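Local coordinates for uncharacterized protein (PDB 3NNG) that is of unknown function but binds calcium through an F5/8 type C (discoidin-like) domain, a fold that in relatives often recognises carbohydrates or other surface ligands, at residues W54-T66 with N141-I154. The protein carries 1 engineered substitution. Sequence-based numbering, arbitrary orientation.
Sequences WGVANAGECWWNT and NCLTPDNYTGFAEI. With CA (calcium ion), chain C.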
ATOM      1  N   TRP A  54      -2.308  -0.591 -14.165  1.00 20.87           N
ATOM      2  CA  TRP A  54      -1.165  -0.735 -15.053  1.00 23.04           C
ATOM      3  C   TRP A  54       0.121  -0.544 -14.262  1.00 22.94           C
ATOM      4  O   TRP A  54       0.188   0.322 -13.380  1.00 18.57           O
ATOM      5  CB  TRP A  54      -1.222   0.336 -16.145  1.00 20.55           C
ATOM      6  CG  TRP A  54      -2.212   0.048 -17.214  1.00 25.95           C
ATOM      7  CD1 TRP A  54      -1.998  -0.688 -18.344  1.00 29.11           C
ATOM      8  CD2 TRP A  54      -3.570   0.491 -17.275  1.00 20.13           C
ATOM      9  NE1 TRP A  54      -3.138  -0.742 -19.096  1.00 25.72           N
ATOM     10  CE2 TRP A  54      -4.124  -0.019 -18.469  1.00 27.27           C
ATOM     11  CE3 TRP A  54      -4.380   1.265 -16.435  1.00 23.75           C
ATOM     12  CZ2 TRP A  54      -5.446   0.215 -18.851  1.00 20.50           C
ATOM     13  CZ3 TRP A  54      -5.694   1.502 -16.811  1.00 23.57           C
ATOM     14  CH2 TRP A  54      -6.216   0.971 -18.006  1.00 22.42           C
ATOM     15  N   GLY A  55       1.137  -1.344 -14.590  1.00 17.39           N
ATOM     16  CA  GLY A  55       2.463  -1.225 -14.000  1.00 18.52           C
ATOM     17  C   GLY A  55       3.220  -0.049 -14.591  1.00 20.37           C
ATOM     18  O   GLY A  55       2.712   0.607 -15.489  1.00 18.94           O
ATOM     19  N   VAL A  56       4.420   0.235 -14.090  1.00 22.91           N
ATOM     20  CA  VAL A  56       5.183   1.389 -14.572  1.00 26.05           C
ATOM     21  C   VAL A  56       5.570   1.298 -16.043  1.00 24.68           C
ATOM     22  O   VAL A  56       5.770   2.323 -16.687  1.00 24.10           O
ATOM     23  CB  VAL A  56       6.471   1.627 -13.773  1.00 31.84           C
ATOM     24  CG1 VAL A  56       6.156   1.983 -12.325  1.00 27.06           C
ATOM     25  CG2 VAL A  56       7.377   0.392 -13.834  1.00 32.12           C
ATOM     26  N   ALA A  57       5.712   0.085 -16.568  1.00 25.79           N
ATOM     27  CA  ALA A  57       6.248  -0.078 -17.918  1.00 27.53           C
ATOM     28  C   ALA A  57       5.252   0.384 -18.963  1.00 33.71           C
ATOM     29  O   ALA A  57       5.628   0.944 -19.993  1.00 26.50           O
ATOM     30  CB  ALA A  57       6.615  -1.528 -18.172  1.00 30.15           C
ATOM     31  N   ASN A  58       3.978   0.135 -18.680  1.00 35.88           N
ATOM     32  CA  ASN A  58       2.899   0.523 -19.563  1.00 49.25           C
ATOM     33  C   ASN A  58       2.565   1.999 -19.360  1.00 52.16           C
ATOM     34  O   ASN A  58       2.838   2.845 -20.219  1.00 55.97           O
ATOM     35  CB  ASN A  58       1.666  -0.353 -19.292  1.00 55.34           C
ATOM     36  CG  ASN A  58       1.943  -1.848 -19.496  1.00 59.36           C
ATOM     37  OD1 ASN A  58       3.081  -2.256 -19.728  1.00 64.47           O
ATOM     38  ND2 ASN A  58       0.900  -2.665 -19.414  1.00 57.01           N
ATOM     39  N   ALA A  59       2.017   2.304 -18.187  1.00 34.23           N
ATOM     40  CA  ALA A  59       1.439   3.613 -17.917  1.00 31.37           C
ATOM     41  C   ALA A  59       2.449   4.675 -17.496  1.00 30.79           C
ATOM     42  O   ALA A  59       2.086   5.830 -17.312  1.00 30.00           O
ATOM     43  CB  ALA A  59       0.332   3.484 -16.862  1.00 32.18           C
ATOM     44  N   GLY A  60       3.709   4.287 -17.330  1.00 30.23           N
ATOM     45  CA  GLY A  60       4.732   5.235 -16.924  1.00 24.91           C
ATOM     46  C   GLY A  60       4.852   5.399 -15.422  1.00 23.58           C
ATOM     47  O   GLY A  60       5.921   5.724 -14.913  1.00 30.60           O
ATOM     48  N   GLU A  61       3.756   5.191 -14.700  1.00 14.54           N
ATOM     49  CA  GLU A  61       3.823   5.242 -13.249  1.00 15.55           C
ATOM     50  C   GLU A  61       2.828   4.272 -12.647  1.00 19.41           C
ATOM     51  O   GLU A  61       1.888   3.836 -13.316  1.00 21.41           O
ATOM     52  CB  GLU A  61       3.554   6.660 -12.747  1.00 15.42           C
ATOM     53  CG  GLU A  61       2.161   7.154 -13.080  1.00 20.71           C
ATOM     54  CD  GLU A  61       1.986   8.627 -12.757  1.00 25.77           C
ATOM     55  OE1 GLU A  61       2.786   9.443 -13.271  1.00 27.73           O
ATOM     56  OE2 GLU A  61       1.054   8.959 -11.995  1.00 19.67           O
ATOM     57  N   CYS A  62       3.026   3.945 -11.374  1.00 14.45           N
ATOM     58  CA  CYS A  62       2.185   2.950 -10.709  1.00 15.04           C
ATOM     59  C   CYS A  62       2.251   3.153  -9.206  1.00 15.96           C
ATOM     60  O   CYS A  62       3.281   2.870  -8.581  1.00 14.48           O
ATOM     61  CB  CYS A  62       2.665   1.540 -11.058  1.00 14.96           C
ATOM     62  SG  CYS A  62       1.617   0.212 -10.380  1.00 23.10           S
ATOM     63  N   TRP A  63       1.168   3.648  -8.617  1.00 12.16           N
ATOM     64  CA  TRP A  63       1.215   3.998  -7.196  1.00 19.72           C
ATOM     65  C   TRP A  63      -0.163   4.053  -6.527  1.00 15.55           C
ATOM     66  O   TRP A  63      -1.198   4.187  -7.193  1.00 16.83           O
ATOM     67  CB  TRP A  63       1.982   5.311  -6.994  1.00 13.01           C
ATOM     68  CG  TRP A  63       1.426   6.471  -7.789  1.00 14.62           C
ATOM     69  CD1 TRP A  63       1.851   6.907  -9.014  1.00 15.48           C
ATOM     70  CD2 TRP A  63       0.334   7.326  -7.415  1.00 10.58           C
ATOM     71  NE1 TRP A  63       1.089   7.977  -9.428  1.00 16.60           N
ATOM     72  CE2 TRP A  63       0.156   8.256  -8.462  1.00 15.12           C
ATOM     73  CE3 TRP A  63      -0.518   7.389  -6.301  1.00 13.06           C
ATOM     74  CZ2 TRP A  63      -0.838   9.238  -8.427  1.00 24.20           C
ATOM     75  CZ3 TRP A  63      -1.505   8.367  -6.268  1.00 15.09           C
ATOM     76  CH2 TRP A  63      -1.654   9.279  -7.322  1.00 17.52           C
ATOM     77  N   TRP A  64      -0.156   3.921  -5.207  1.00 13.36           N
ATOM     78  CA  TRP A  64      -1.362   3.997  -4.397  1.00 14.46           C
ATOM     79  C   TRP A  64      -1.051   4.922  -3.214  1.00 18.65           C
ATOM     80  O   TRP A  64       0.048   4.891  -2.660  1.00 16.94           O
ATOM     81  CB  TRP A  64      -1.796   2.591  -3.945  1.00 11.11           C
ATOM     82  CG  TRP A  64      -3.069   2.534  -3.107  1.00 12.18           C
ATOM     83  CD1 TRP A  64      -4.341   2.181  -3.525  1.00  9.54           C
ATOM     84  CD2 TRP A  64      -3.172   2.792  -1.699  1.00 17.10           C
ATOM     85  NE1 TRP A  64      -5.217   2.213  -2.455  1.00 14.12           N
ATOM     86  CE2 TRP A  64      -4.532   2.601  -1.334  1.00  8.72           C
ATOM     87  CE3 TRP A  64      -2.247   3.170  -0.714  1.00 17.97           C
ATOM     88  CZ2 TRP A  64      -4.978   2.784  -0.029  1.00  9.37           C
ATOM     89  CZ3 TRP A  64      -2.697   3.354   0.593  1.00  8.44           C
ATOM     90  CH2 TRP A  64      -4.052   3.157   0.922  1.00  8.42           C
ATOM     91  N   ASN A  65      -2.009   5.761  -2.847  1.00 10.71           N
ATOM     92  CA  ASN A  65      -1.751   6.858  -1.919  1.00 12.80           C
ATOM     93  C   ASN A  65      -2.893   6.979  -0.931  1.00 15.61           C
ATOM     94  O   ASN A  65      -4.052   6.761  -1.301  1.00 14.05           O
ATOM     95  CB  ASN A  65      -1.616   8.173  -2.693  1.00 10.67           C
ATOM     96  CG  ASN A  65      -1.188   9.339  -1.814  1.00 12.35           C
ATOM     97  OD1 ASN A  65      -2.017  10.001  -1.177  1.00 17.74           O
ATOM     98  ND2 ASN A  65       0.108   9.598  -1.782  1.00 10.41           N
ATOM     99  N   THR A  66      -2.571   7.308   0.320  1.00 13.76           N
ATOM    100  CA  THR A  66      -3.601   7.612   1.307  1.00 16.20           C
ATOM    101  C   THR A  66      -3.279   8.880   2.102  1.00 18.91           C
ATOM    102  O   THR A  66      -2.146   9.081   2.565  1.00 15.57           O
ATOM    103  CB  THR A  66      -3.860   6.424   2.279  1.00 17.73           C
ATOM    104  OG1 THR A  66      -4.902   6.775   3.201  1.00 15.80           O
ATOM    105  CG2 THR A  66      -2.593   6.066   3.065  1.00 15.77           C
ATOM    106  N   ASN A 141       4.962   3.492  -4.316  1.00 11.77           N
ATOM    107  CA  ASN A 141       5.286   3.392  -5.738  1.00  8.48           C
ATOM    108  C   ASN A 141       5.693   1.961  -6.071  1.00 19.36           C
ATOM    109  O   ASN A 141       6.756   1.496  -5.624  1.00 16.88           O
ATOM    110  CB  ASN A 141       6.419   4.360  -6.098  1.00 19.82           C
ATOM    111  CG  ASN A 141       5.987   5.818  -6.001  1.00 28.90           C
ATOM    112  OD1 ASN A 141       4.976   6.208  -6.585  1.00 23.14           O
ATOM    113  ND2 ASN A 141       6.744   6.626  -5.254  1.00 27.27           N
ATOM    114  N   CYS A 142       4.841   1.269  -6.832  1.00 10.40           N
ATOM    115  CA  CYS A 142       5.038  -0.136  -7.151  1.00 13.99           C
ATOM    116  C   CYS A 142       6.002  -0.259  -8.311  1.00 19.16           C
ATOM    117  O   CYS A 142       5.752   0.277  -9.385  1.00 14.95           O
ATOM    118  CB  CYS A 142       3.691  -0.808  -7.467  1.00  5.95           C
ATOM    119  SG  CYS A 142       2.549  -0.655  -6.044  1.00 17.27           S
ATOM    120  N   LEU A 143       7.114  -0.945  -8.065  1.00 17.56           N
ATOM    121  CA  LEU A 143       8.179  -1.088  -9.054  1.00 27.67           C
ATOM    122  C   LEU A 143       8.005  -2.319  -9.943  1.00 21.71           C
ATOM    123  O   LEU A 143       8.027  -2.208 -11.170  1.00 20.12           O
ATOM    124  CB  LEU A 143       9.553  -1.102  -8.367  1.00 19.57           C
ATOM    125  CG  LEU A 143       9.841   0.167  -7.557  1.00 21.80           C
ATOM    126  CD1 LEU A 143      11.162   0.045  -6.795  1.00 20.27           C
ATOM    127  CD2 LEU A 143       9.833   1.418  -8.457  1.00 17.49           C
ATOM    128  N   THR A 144       7.844  -3.493  -9.338  1.00 15.38           N
ATOM    129  CA  THR A 144       7.567  -4.684 -10.125  1.00 14.25           C
ATOM    130  C   THR A 144       6.428  -5.471  -9.472  1.00 18.16           C
ATOM    131  O   THR A 144       6.243  -5.386  -8.262  1.00 17.99           O
ATOM    132  CB  THR A 144       8.819  -5.598 -10.270  1.00 21.97           C
ATOM    133  OG1 THR A 144       9.208  -6.074  -8.978  1.00 24.04           O
ATOM    134  CG2 THR A 144       9.998  -4.844 -10.912  1.00 19.92           C
ATOM    135  N   PRO A 145       5.664  -6.229 -10.275  1.00 15.81           N
ATOM    136  CA  PRO A 145       5.863  -6.315 -11.728  1.00 20.07           C
ATOM    137  C   PRO A 145       5.553  -4.990 -12.416  1.00 21.02           C
ATOM    138  O   PRO A 145       4.798  -4.193 -11.861  1.00 24.13           O
ATOM    139  CB  PRO A 145       4.869  -7.403 -12.163  1.00 25.96           C
ATOM    140  CG  PRO A 145       3.884  -7.501 -11.076  1.00 24.33           C
ATOM    141  CD  PRO A 145       4.608  -7.141  -9.806  1.00 19.96           C
ATOM    142  N   ASP A 146       6.137  -4.750 -13.593  1.00 18.17           N
ATOM    143  CA  ASP A 146       5.956  -3.468 -14.278  1.00 20.24           C
ATOM    144  C   ASP A 146       4.901  -3.470 -15.383  1.00 22.07           C
ATOM    145  O   ASP A 146       4.695  -2.458 -16.059  1.00 25.18           O
ATOM    146  CB  ASP A 146       7.291  -2.892 -14.785  1.00 19.77           C
ATOM    147  CG  ASP A 146       7.949  -3.742 -15.863  1.00 26.36           C
ATOM    148  OD1 ASP A 146       7.300  -4.638 -16.451  1.00 22.28           O
ATOM    149  OD2 ASP A 146       9.145  -3.498 -16.121  1.00 32.91           O
ATOM    150  N   ASN A 147       4.224  -4.596 -15.566  1.00 19.25           N
ATOM    151  CA  ASN A 147       3.155  -4.636 -16.557  1.00 18.95           C
ATOM    152  C   ASN A 147       1.787  -4.348 -15.934  1.00 20.73           C
ATOM    153  O   ASN A 147       1.080  -3.435 -16.369  1.00 19.37           O
ATOM    154  CB  ASN A 147       3.160  -5.939 -17.376  1.00 17.77           C
ATOM    155  CG  ASN A 147       3.155  -7.195 -16.508  1.00 30.75           C
ATOM    156  OD1 ASN A 147       3.363  -7.141 -15.291  1.00 20.78           O
ATOM    157  ND2 ASN A 147       2.913  -8.340 -17.141  1.00 32.41           N
ATOM    158  N   TYR A 148       1.425  -5.131 -14.924  1.00 20.13           N
ATOM    159  CA  TYR A 148       0.189  -4.924 -14.179  1.00 22.30           C
ATOM    160  C   TYR A 148       0.429  -5.378 -12.754  1.00 21.90           C
ATOM    161  O   TYR A 148       1.165  -6.331 -12.532  1.00 23.77           O
ATOM    162  CB  TYR A 148      -0.962  -5.724 -14.791  1.00 19.88           C
ATOM    163  CG  TYR A 148      -1.232  -5.401 -16.252  1.00 21.18           C
ATOM    164  CD1 TYR A 148      -0.567  -6.080 -17.265  1.00 24.92           C
ATOM    165  CD2 TYR A 148      -2.154  -4.424 -16.612  1.00 14.78           C
ATOM    166  CE1 TYR A 148      -0.809  -5.801 -18.597  1.00 29.08           C
ATOM    167  CE2 TYR A 148      -2.402  -4.126 -17.948  1.00 22.23           C
ATOM    168  CZ  TYR A 148      -1.723  -4.820 -18.936  1.00 34.69           C
ATOM    169  OH  TYR A 148      -1.949  -4.540 -20.262  1.00 42.68           O
ATOM    170  N   THR A 149      -0.178  -4.698 -11.786  1.00 20.10           N
ATOM    171  CA  THR A 149      -0.117  -5.159 -10.407  1.00 15.75           C
ATOM    172  C   THR A 149      -1.200  -4.475  -9.561  1.00 20.05           C
ATOM    173  O   THR A 149      -2.020  -3.701 -10.076  1.00 16.47           O
ATOM    174  CB  THR A 149       1.324  -4.959  -9.803  1.00 21.85           C
ATOM    175  OG1 THR A 149       1.454  -5.669  -8.563  1.00 19.48           O
ATOM    176  CG2 THR A 149       1.640  -3.477  -9.572  1.00 16.68           C
ATOM    177  N   GLY A 150      -1.197  -4.759  -8.263  1.00 19.89           N
ATOM    178  CA  GLY A 150      -2.148  -4.163  -7.343  1.00 22.11           C
ATOM    179  C   GLY A 150      -2.104  -4.917  -6.030  1.00 20.90           C
ATOM    180  O   GLY A 150      -1.165  -5.665  -5.784  1.00 19.88           O
ATOM    181  N   PHE A 151      -3.116  -4.728  -5.190  1.00 14.66           N
ATOM    182  CA  PHE A 151      -3.217  -5.498  -3.955  1.00 12.13           C
ATOM    183  C   PHE A 151      -4.609  -5.378  -3.359  1.00 19.41           C
ATOM    184  O   PHE A 151      -5.292  -4.380  -3.567  1.00 16.79           O
ATOM    185  CB  PHE A 151      -2.128  -5.119  -2.939  1.00 10.54           C
ATOM    186  CG  PHE A 151      -1.889  -3.628  -2.805  1.00 16.87           C
ATOM    187  CD1 PHE A 151      -0.684  -3.069  -3.207  1.00 17.41           C
ATOM    188  CD2 PHE A 151      -2.856  -2.797  -2.245  1.00  6.91           C
ATOM    189  CE1 PHE A 151      -0.452  -1.701  -3.079  1.00 19.80           C
ATOM    190  CE2 PHE A 151      -2.640  -1.440  -2.109  1.00  8.58           C
ATOM    191  CZ  PHE A 151      -1.431  -0.877  -2.535  1.00 14.83           C
ATOM    192  N   ALA A 152      -5.035  -6.416  -2.643  1.00 15.09           N
ATOM    193  CA  ALA A 152      -6.420  -6.503  -2.209  1.00 16.91           C
ATOM    194  C   ALA A 152      -6.596  -5.801  -0.889  1.00 16.51           C
ATOM    195  O   ALA A 152      -7.642  -5.238  -0.617  1.00 11.79           O
ATOM    196  CB  ALA A 152      -6.863  -7.942  -2.111  1.00 17.98           C
ATOM    197  N   GLU A 153      -5.552  -5.818  -0.076  1.00 15.66           N
ATOM    198  CA  GLU A 153      -5.608  -5.198   1.231  1.00 13.06           C
ATOM    199  C   GLU A 153      -4.255  -4.634   1.590  1.00 16.37           C
ATOM    200  O   GLU A 153      -3.262  -5.351   1.568  1.00 13.43           O
ATOM    201  CB  GLU A 153      -6.024  -6.237   2.276  1.00 18.20           C
ATOM    202  CG  GLU A 153      -7.519  -6.491   2.267  1.00 27.56           C
ATOM    203  CD  GLU A 153      -8.289  -5.236   2.652  1.00 28.84           C
ATOM    204  OE1 GLU A 153      -8.007  -4.678   3.730  1.00 32.36           O
ATOM    205  OE2 GLU A 153      -9.160  -4.804   1.883  1.00 23.42           O
ATOM    206  N   ILE A 154      -4.225  -3.344   1.909  1.00 17.42           N
ATOM    207  CA  ILE A 154      -3.051  -2.726   2.497  1.00 18.58           C
ATOM    208  C   ILE A 154      -3.400  -2.154   3.868  1.00 19.49           C
ATOM    209  O   ILE A 154      -4.503  -1.651   4.081  1.00 12.28           O
ATOM    210  CB  ILE A 154      -2.499  -1.600   1.629  1.00 21.77           C
ATOM    211  CG1 ILE A 154      -1.166  -1.115   2.211  1.00 15.28           C
ATOM    212  CG2 ILE A 154      -3.532  -0.448   1.508  1.00 10.00           C
ATOM    213  CD1 ILE A 154      -0.377  -0.240   1.250  1.00 21.86           C
TER
HETATM  214 CA    CA C 402     -10.082  -5.377  -0.535  1.00 22.95          CA
HETATM  215  O   HOH W   1       4.864  -1.092 -11.719  1.00 20.71           O
HETATM  216  O   HOH W   2       6.383   2.968  -9.200  1.00 28.68           O
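W64 turns one face of its indole to F151 and I154, packing in the interior of the antiparallel beta-sandwich characteristic of F5/8 type C domains. F151 arrives edge-on, its ring plane at 66° to the five-membered ring of W64, with CZ 3.8 Å from W64 CB. Farther along the same face, I154 CG2 sits 3.9 Å from the centroid of the six-membered ring, a CH-pi contact. With CG anti to the backbone N (chi1 -179°), W64 reaches both partners, while its NE1 is hydrogen-bonded to A39. F151 and I154 flank the break in strand 148-159 where A152 O and E153 OE2 bind the calcium ion, a site completed by L41, D44, E46 and T49. Next in this interior, C62 SG rests against C142 CB and T149 CG2, and the two cysteines form no disulfide.

W63 and N141 form a non-hydrogen-bonded antiparallel pair whose side chains run side by side, with N141 OD1 3.2 Å from W63 CB and the amide nearly perpendicular to the indole. C142 N bonds to C62 O beside them. Where strand 51-54 meets the start of strand 148-159, the W54 and Y148 rings also lie side by side but oblique, planes 40° apart. The N58 amide crosses over the Y148 ring, ND2 3.4 Å from CZ, its plane almost at right angles to it.

Two backbone hydrogen bonds join the N-cap residue G55 and helix 56-59 to the 145-147 loop: G55 N approaches N147 O from above the carbonyl plane, whereas A57 N meets D146 O on a lone pair. V56 CG2 packs against D146 CB, the side chains crossing roughly perpendicularly. A water accepts from V56 N at 2.8 Å and lies within donating distance of C142 O and P145 O.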